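Afp (Microbacterium arborescens, PDB 2YJK) is a Dps-family protein of ferritin fold that takes up iron, probably binding it in the ferric form, and assembles from twelve subunits. Local coordinates at residues V121-A126 with D139-I144; A22-P27 with D128-V133. One frame throughout, in Å; residues are numbered along the deposited sequence.

Interaction 1: residues V121-A126 with D139-I144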
ATOM      1  N   VAL C 121      14.461 -21.117 -29.040  1.00 34.95           N
ATOM      2  CA  VAL C 121      14.880 -21.194 -30.428  1.00 35.57           C
ATOM      3  C   VAL C 121      14.218 -20.060 -31.209  1.00 35.46           C
ATOM      4  O   VAL C 121      14.876 -19.397 -31.974  1.00 36.87           O
ATOM      5  CB  VAL C 121      14.537 -22.612 -31.072  1.00 38.25           C
ATOM      6  CG1 VAL C 121      14.542 -22.601 -32.692  1.00 35.53           C
ATOM      7  CG2 VAL C 121      15.488 -23.689 -30.519  1.00 38.45           C
ATOM      8  N   ASP C 122      12.931 -19.817 -31.012  1.00 35.24           N
ATOM      9  CA  ASP C 122      12.263 -18.740 -31.768  1.00 35.21           C
ATOM     10  C   ASP C 122      12.695 -17.343 -31.274  1.00 33.12           C
ATOM     11  O   ASP C 122      12.829 -16.427 -32.072  1.00 33.16           O
ATOM     12  CB  ASP C 122      10.752 -18.896 -31.743  1.00 36.01           C
ATOM     13  CG  ASP C 122      10.235 -20.056 -32.664  1.00 43.76           C
ATOM     14  OD1 ASP C 122      10.817 -20.379 -33.772  1.00 49.61           O
ATOM     15  OD2 ASP C 122       9.179 -20.632 -32.300  1.00 48.34           O
ATOM     16  N   LEU C 123      12.955 -17.175 -29.972  1.00 31.50           N
ATOM     17  CA  LEU C 123      13.507 -15.883 -29.501  1.00 29.98           C
ATOM     18  C   LEU C 123      14.907 -15.594 -30.108  1.00 30.87           C
ATOM     19  O   LEU C 123      15.209 -14.442 -30.507  1.00 30.72           O
ATOM     20  CB  LEU C 123      13.489 -15.780 -27.980  1.00 28.51           C
ATOM     21  CG  LEU C 123      12.078 -15.571 -27.407  1.00 27.42           C
ATOM     22  CD1 LEU C 123      12.004 -16.132 -26.001  1.00 26.35           C
ATOM     23  CD2 LEU C 123      11.669 -14.079 -27.455  1.00 26.44           C
ATOM     24  N   GLN C 124      15.741 -16.630 -30.217  1.00 30.69           N
ATOM     25  CA  GLN C 124      17.091 -16.434 -30.718  1.00 32.08           C
ATOM     26  C   GLN C 124      17.021 -16.158 -32.226  1.00 32.28           C
ATOM     27  O   GLN C 124      17.602 -15.213 -32.690  1.00 34.00           O
ATOM     28  CB  GLN C 124      18.025 -17.608 -30.363  1.00 32.36           C
ATOM     29  CG  GLN C 124      19.559 -17.372 -30.708  1.00 36.42           C
ATOM     30  CD  GLN C 124      20.172 -16.145 -29.944  1.00 42.57           C
ATOM     31  OE1 GLN C 124      19.987 -15.989 -28.727  1.00 44.40           O
ATOM     32  NE2 GLN C 124      20.859 -15.267 -30.672  1.00 42.31           N
ATOM     33  N   ALA C 125      16.172 -16.858 -32.950  1.00 31.37           N
ATOM     34  CA  ALA C 125      15.889 -16.419 -34.323  1.00 33.12           C
ATOM     35  C   ALA C 125      15.386 -14.941 -34.436  1.00 32.35           C
ATOM     36  O   ALA C 125      15.785 -14.212 -35.340  1.00 31.29           O
ATOM     37  CB  ALA C 125      14.921 -17.395 -35.027  1.00 33.70           C
ATOM     38  N   ALA C 126      14.523 -14.496 -33.521  1.00 31.66           N
ATOM     39  CA  ALA C 126      14.063 -13.089 -33.614  1.00 31.82           C
ATOM     40  C   ALA C 126      15.205 -12.129 -33.350  1.00 31.33           C
ATOM     41  O   ALA C 126      15.349 -11.181 -34.058  1.00 30.99           O
ATOM     42  CB  ALA C 126      12.884 -12.800 -32.718  1.00 29.93           C
ATOM     43  N   ASP C 139      14.946  -5.461 -29.149  1.00 30.09           N
ATOM     44  CA  ASP C 139      14.961  -5.256 -27.709  1.00 30.72           C
ATOM     45  C   ASP C 139      13.798  -5.964 -26.994  1.00 29.07           C
ATOM     46  O   ASP C 139      13.954  -6.478 -25.863  1.00 28.04           O
ATOM     47  CB  ASP C 139      14.962  -3.747 -27.424  1.00 33.03           C
ATOM     48  CG  ASP C 139      15.108  -3.422 -25.931  1.00 39.04           C
ATOM     49  OD1 ASP C 139      16.251  -3.574 -25.394  1.00 48.22           O
ATOM     50  OD2 ASP C 139      14.106  -2.985 -25.293  1.00 41.68           O
ATOM     51  N   VAL C 140      12.640  -6.018 -27.636  1.00 28.27           N
ATOM     52  CA  VAL C 140      11.520  -6.737 -27.058  1.00 28.03           C
ATOM     53  C   VAL C 140      11.927  -8.207 -26.949  1.00 28.36           C
ATOM     54  O   VAL C 140      11.649  -8.860 -25.909  1.00 26.09           O
ATOM     55  CB  VAL C 140      10.174  -6.591 -27.895  1.00 28.00           C
ATOM     56  CG1 VAL C 140       9.139  -7.520 -27.354  1.00 27.64           C
ATOM     57  CG2 VAL C 140       9.619  -5.164 -27.744  1.00 27.85           C
ATOM     58  N   ALA C 141      12.551  -8.731 -28.014  1.00 28.22           N
ATOM     59  CA  ALA C 141      12.927 -10.171 -28.050  1.00 27.86           C
ATOM     60  C   ALA C 141      13.985 -10.428 -27.017  1.00 27.04           C
ATOM     61  O   ALA C 141      13.923 -11.407 -26.276  1.00 26.59           O
ATOM     62  CB  ALA C 141      13.441 -10.584 -29.431  1.00 27.58           C
ATOM     63  N   ILE C 142      14.934  -9.507 -26.913  1.00 27.44           N
ATOM     64  CA  ILE C 142      15.966  -9.611 -25.881  1.00 27.88           C
ATOM     65  C   ILE C 142      15.392  -9.620 -24.461  1.00 27.02           C
ATOM     66  O   ILE C 142      15.772 -10.466 -23.618  1.00 24.84           O
ATOM     67  CB  ILE C 142      17.054  -8.515 -26.013  1.00 27.26           C
ATOM     68  CG1 ILE C 142      17.997  -8.874 -27.181  1.00 28.31           C
ATOM     69  CG2 ILE C 142      17.868  -8.498 -24.742  1.00 28.50           C
ATOM     70  CD1 ILE C 142      18.844  -7.661 -27.720  1.00 28.68           C
ATOM     71  N   GLU C 143      14.495  -8.669 -24.181  1.00 27.69           N
ATOM     72  CA  GLU C 143      13.907  -8.581 -22.856  1.00 28.47           C
ATOM     73  C   GLU C 143      13.127  -9.906 -22.524  1.00 27.01           C
ATOM     74  O   GLU C 143      13.270 -10.462 -21.436  1.00 24.78           O
ATOM     75  CB  GLU C 143      12.987  -7.364 -22.791  1.00 30.35           C
ATOM     76  CG  GLU C 143      12.061  -7.288 -21.538  1.00 39.00           C
ATOM     77  CD  GLU C 143      11.005  -6.188 -21.730  1.00 48.88           C
ATOM     78  OE1 GLU C 143      11.405  -5.016 -21.769  1.00 50.36           O
ATOM     79  OE2 GLU C 143       9.796  -6.500 -21.892  1.00 52.02           O
ATOM     80  N   ILE C 144      12.317 -10.414 -23.444  1.00 24.97           N
ATOM     81  CA  ILE C 144      11.618 -11.655 -23.161  1.00 24.94           C
ATOM     82  C   ILE C 144      12.620 -12.874 -22.981  1.00 26.11           C
ATOM     83  O   ILE C 144      12.458 -13.713 -22.069  1.00 25.92           O
ATOM     84  CB  ILE C 144      10.614 -12.030 -24.294  1.00 24.73           C
ATOM     85  CG1 ILE C 144       9.438 -11.012 -24.395  1.00 26.10           C
ATOM     86  CG2 ILE C 144      10.064 -13.470 -24.043  1.00 22.11           C
ATOM     87  CD1 ILE C 144       8.708 -11.031 -25.762  1.00 24.36           C
TER
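Leu123 of helix 105-130 reaches across to Ala141 and Ile144 of helix 135-156, packing together two neighbouring antiparallel helices of the four-helix bundle that defines the ferritin fold. The segment axes come within 9.1 Å at an angle of 148°, a spacing to which the small side chains of Ala126 and Ala141 probably contribute. The tight part lies on the inner side. Leu123 carries its CG beside the backbone N (chi1 -73°), and both of its methyls, CD1 and CD2, meet CG2 of Ile144, the leucine lying roughly perpendicular to the isoleucine. Leu123 CD2 also rests against the backbone of the other helix, 3.7 Å from Ala141 O, a van der Waals contact with the carbonyl oxygen. Val28 of helix 15-45 packs on both Leu123 and Ile144, and Tyr68 of helix 51-78 packs on Ile144, which places this side in the bundle core. Polar residues lie away from the contact: Asp122 forms a salt bridge with Lys31 of helix 15-45, and on another flank Asp139 and Glu143 pair with Arg146 of a second subunit. No hydrogen bond joins the two segments. One turn on from Leu123, contact is reduced to a single pair of methyls, Ala126 CB and Ala141 CB, 4.0 Å apart.

Interaction 2: residues A22-P27 with D128-V133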
ATOM      1  N   ALA C  22       6.450  -8.767 -37.593  1.00 39.35           N
ATOM      2  CA  ALA C  22       5.392  -9.764 -37.566  1.00 39.04           C
ATOM      3  C   ALA C  22       5.998 -11.136 -37.788  1.00 38.99           C
ATOM      4  O   ALA C  22       5.616 -12.130 -37.160  1.00 38.74           O
ATOM      5  CB  ALA C  22       4.353  -9.503 -38.650  1.00 40.02           C
ATOM      6  N   GLN C  23       6.942 -11.189 -38.704  1.00 38.75           N
ATOM      7  CA  GLN C  23       7.553 -12.430 -39.032  1.00 38.30           C
ATOM      8  C   GLN C  23       8.282 -13.046 -37.851  1.00 36.33           C
ATOM      9  O   GLN C  23       8.173 -14.240 -37.649  1.00 38.03           O
ATOM     10  CB  GLN C  23       8.483 -12.235 -40.223  1.00 40.31           C
ATOM     11  CG  GLN C  23       9.363 -13.434 -40.502  1.00 42.49           C
ATOM     12  CD  GLN C  23      10.295 -13.188 -41.644  1.00 49.59           C
ATOM     13  OE1 GLN C  23      11.014 -14.108 -42.070  1.00 52.23           O
ATOM     14  NE2 GLN C  23      10.300 -11.944 -42.170  1.00 49.06           N
ATOM     15  N   PHE C  24       9.048 -12.277 -37.094  1.00 35.04           N
ATOM     16  CA  PHE C  24       9.879 -12.871 -36.023  1.00 33.35           C
ATOM     17  C   PHE C  24       9.207 -12.908 -34.658  1.00 32.26           C
ATOM     18  O   PHE C  24       9.476 -13.795 -33.828  1.00 30.99           O
ATOM     19  CB  PHE C  24      11.186 -12.137 -35.942  1.00 34.58           C
ATOM     20  CG  PHE C  24      12.052 -12.354 -37.128  1.00 35.15           C
ATOM     21  CD1 PHE C  24      12.628 -13.627 -37.352  1.00 38.08           C
ATOM     22  CD2 PHE C  24      12.347 -11.292 -38.007  1.00 35.51           C
ATOM     23  CE1 PHE C  24      13.498 -13.845 -38.438  1.00 39.52           C
ATOM     24  CE2 PHE C  24      13.215 -11.512 -39.134  1.00 37.83           C
ATOM     25  CZ  PHE C  24      13.763 -12.780 -39.347  1.00 38.89           C
ATOM     26  N   LEU C  25       8.302 -11.966 -34.431  1.00 30.03           N
ATOM     27  CA  LEU C  25       7.628 -11.907 -33.137  1.00 29.63           C
ATOM     28  C   LEU C  25       6.363 -12.764 -33.057  1.00 29.12           C
ATOM     29  O   LEU C  25       5.980 -13.214 -31.975  1.00 29.12           O
ATOM     30  CB  LEU C  25       7.326 -10.476 -32.782  1.00 27.12           C
ATOM     31  CG  LEU C  25       8.607  -9.697 -32.418  1.00 30.00           C
ATOM     32  CD1 LEU C  25       8.195  -8.258 -32.002  1.00 32.72           C
ATOM     33  CD2 LEU C  25       9.426 -10.311 -31.317  1.00 27.69           C
ATOM     34  N   THR C  26       5.726 -13.001 -34.190  1.00 29.78           N
ATOM     35  CA  THR C  26       4.535 -13.856 -34.204  1.00 31.34           C
ATOM     36  C   THR C  26       4.707 -15.261 -33.586  1.00 30.59           C
ATOM     37  O   THR C  26       3.796 -15.693 -32.845  1.00 29.57           O
ATOM     38  CB  THR C  26       3.879 -13.932 -35.613  1.00 32.92           C
ATOM     39  OG1 THR C  26       3.588 -12.604 -36.020  1.00 33.39           O
ATOM     40  CG2 THR C  26       2.618 -14.737 -35.596  1.00 32.69           C
ATOM     41  N   PRO C  27       5.828 -15.975 -33.881  1.00 30.99           N
ATOM     42  CA  PRO C  27       6.010 -17.323 -33.275  1.00 30.99           C
ATOM     43  C   PRO C  27       6.224 -17.178 -31.771  1.00 30.04           C
ATOM     44  O   PRO C  27       5.829 -18.032 -30.973  1.00 31.13           O
ATOM     45  CB  PRO C  27       7.322 -17.839 -33.938  1.00 31.93           C
ATOM     46  CG  PRO C  27       7.372 -17.065 -35.311  1.00 33.34           C
ATOM     47  CD  PRO C  27       6.863 -15.692 -34.901  1.00 31.61           C
ATOM     48  N   ASP C 128      18.491 -12.589 -33.781  1.00 36.21           N
ATOM     49  CA  ASP C 128      19.359 -12.590 -34.975  1.00 38.31           C
ATOM     50  C   ASP C 128      18.663 -11.872 -36.130  1.00 38.73           C
ATOM     51  O   ASP C 128      19.247 -11.003 -36.769  1.00 38.55           O
ATOM     52  CB  ASP C 128      19.757 -14.033 -35.408  1.00 40.53           C
ATOM     53  CG  ASP C 128      20.637 -14.778 -34.351  1.00 47.10           C
ATOM     54  OD1 ASP C 128      21.277 -14.106 -33.501  1.00 52.26           O
ATOM     55  OD2 ASP C 128      20.651 -16.044 -34.342  1.00 52.99           O
ATOM     56  N   GLY C 129      17.396 -12.223 -36.383  1.00 38.38           N
ATOM     57  CA  GLY C 129      16.676 -11.740 -37.577  1.00 38.57           C
ATOM     58  C   GLY C 129      16.300 -10.256 -37.520  1.00 38.38           C
ATOM     59  O   GLY C 129      16.156  -9.628 -38.556  1.00 38.49           O
ATOM     60  N   LEU C 130      16.173  -9.701 -36.314  1.00 36.42           N
ATOM     61  CA  LEU C 130      15.843  -8.279 -36.144  1.00 37.60           C
ATOM     62  C   LEU C 130      17.090  -7.363 -36.077  1.00 38.89           C
ATOM     63  O   LEU C 130      16.984  -6.125 -36.165  1.00 39.23           O
ATOM     64  CB  LEU C 130      14.907  -8.073 -34.919  1.00 35.63           C
ATOM     65  CG  LEU C 130      13.539  -8.736 -35.067  1.00 34.43           C
ATOM     66  CD1 LEU C 130      12.745  -8.890 -33.768  1.00 31.20           C
ATOM     67  CD2 LEU C 130      12.668  -8.042 -36.203  1.00 37.81           C
ATOM     68  N   ASP C 131      18.258  -7.974 -35.912  1.00 40.62           N
ATOM     69  CA  ASP C 131      19.497  -7.229 -35.705  1.00 43.38           C
ATOM     70  C   ASP C 131      19.780  -6.266 -36.831  1.00 45.85           C
ATOM     71  O   ASP C 131      20.300  -5.189 -36.604  1.00 46.77           O
ATOM     72  CB  ASP C 131      20.711  -8.155 -35.546  1.00 44.21           C
ATOM     73  CG  ASP C 131      21.937  -7.404 -35.061  1.00 46.65           C
ATOM     74  OD1 ASP C 131      21.904  -6.842 -33.923  1.00 45.92           O
ATOM     75  OD2 ASP C 131      22.931  -7.349 -35.818  1.00 52.09           O
ATOM     76  N   GLU C 132      19.449  -6.656 -38.052  1.00 48.50           N
ATOM     77  CA  GLU C 132      19.719  -5.770 -39.170  1.00 52.26           C
ATOM     78  C   GLU C 132      18.572  -4.849 -39.525  1.00 51.23           C
ATOM     79  O   GLU C 132      18.737  -3.995 -40.364  1.00 53.26           O
ATOM     80  CB  GLU C 132      20.227  -6.556 -40.405  1.00 54.52           C
ATOM     81  CG  GLU C 132      21.736  -7.036 -40.269  1.00 62.62           C
ATOM     82  CD  GLU C 132      22.725  -5.870 -39.912  1.00 71.15           C
ATOM     83  OE1 GLU C 132      22.447  -5.100 -38.937  1.00 72.39           O
ATOM     84  OE2 GLU C 132      23.769  -5.731 -40.601  1.00 73.36           O
ATOM     85  N   VAL C 133      17.433  -4.983 -38.860  1.00 49.08           N
ATOM     86  CA  VAL C 133      16.188  -4.426 -39.385  1.00 48.51           C
ATOM     87  C   VAL C 133      15.406  -3.466 -38.455  1.00 46.81           C
ATOM     88  O   VAL C 133      14.933  -2.402 -38.926  1.00 47.57           O
ATOM     89  CB  VAL C 133      15.265  -5.598 -39.846  1.00 48.52           C
ATOM     90  CG1 VAL C 133      14.014  -5.083 -40.513  1.00 48.76           C
ATOM     91  CG2 VAL C 133      16.054  -6.547 -40.792  1.00 51.09           C
TER
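The ring of Phe24 lies against the backbone of Gly129, with the glycine CA over one face. This CH-pi contact puts Gly129 CA 3.9 Å from the centroid of the Phe24 ring and 25° off its normal, displaced toward the rim where CZ and CE1 lie. Phe24 CE2 comes 3.5 Å from Gly129 O. Glycine is what permits such an approach, because a CB at this position would point at the ring and collide with CZ. Phe24 sets its CG anti to its own carbonyl carbon (chi1 -68°), which aims the ring across at helix 105-130, and chi2 of -69° turns its face to Gly129 CA, while CG of Gln23 lies over the centre of the opposite face. In the four-helix bundle of the ferritin fold this contact joins the early part of the first long helix to the C-terminal part of helix 105-130, ahead of the connection to helix 135-156. Leu130 adopts the same first torsion as Phe24, and the two run past one another, pointing opposite ways, Leu130 CD2 approaching Phe24 CD2 obliquely at 3.7 Å. With an alanine in place of Phe24, Gly129 CA would probably lose its aromatic cover and Leu130 CD2 its neighbour, opening a gap beside Gly129. Deeper in, where Arg75 and Ile76 pack on Leu25, the leucine methyls Leu25 CD2 and Leu130 CD1 touch more loosely, at 4.4 Å.

How the interactions relate
From the N terminus, the chain first supplies residues 22-27 on helix 15-45, then runs through helix 51-78 and the long connection before helix 105-130 supplies both 121-126 and 128-133. Interaction 2 therefore closes a loop of 100 residues, whereas interaction 1 closes a short one of 12 around the turn into helix 135-156. Their segments alternate in sequence, so the loops cross and do not nest. Together they tie three of the four bundle helices near one end of the bundle, with helix 105-130 common to both. The centres are about 8 Å apart, and the contacts meet directly: Ala126 CB packs on Phe24 CB at 3.7 Å.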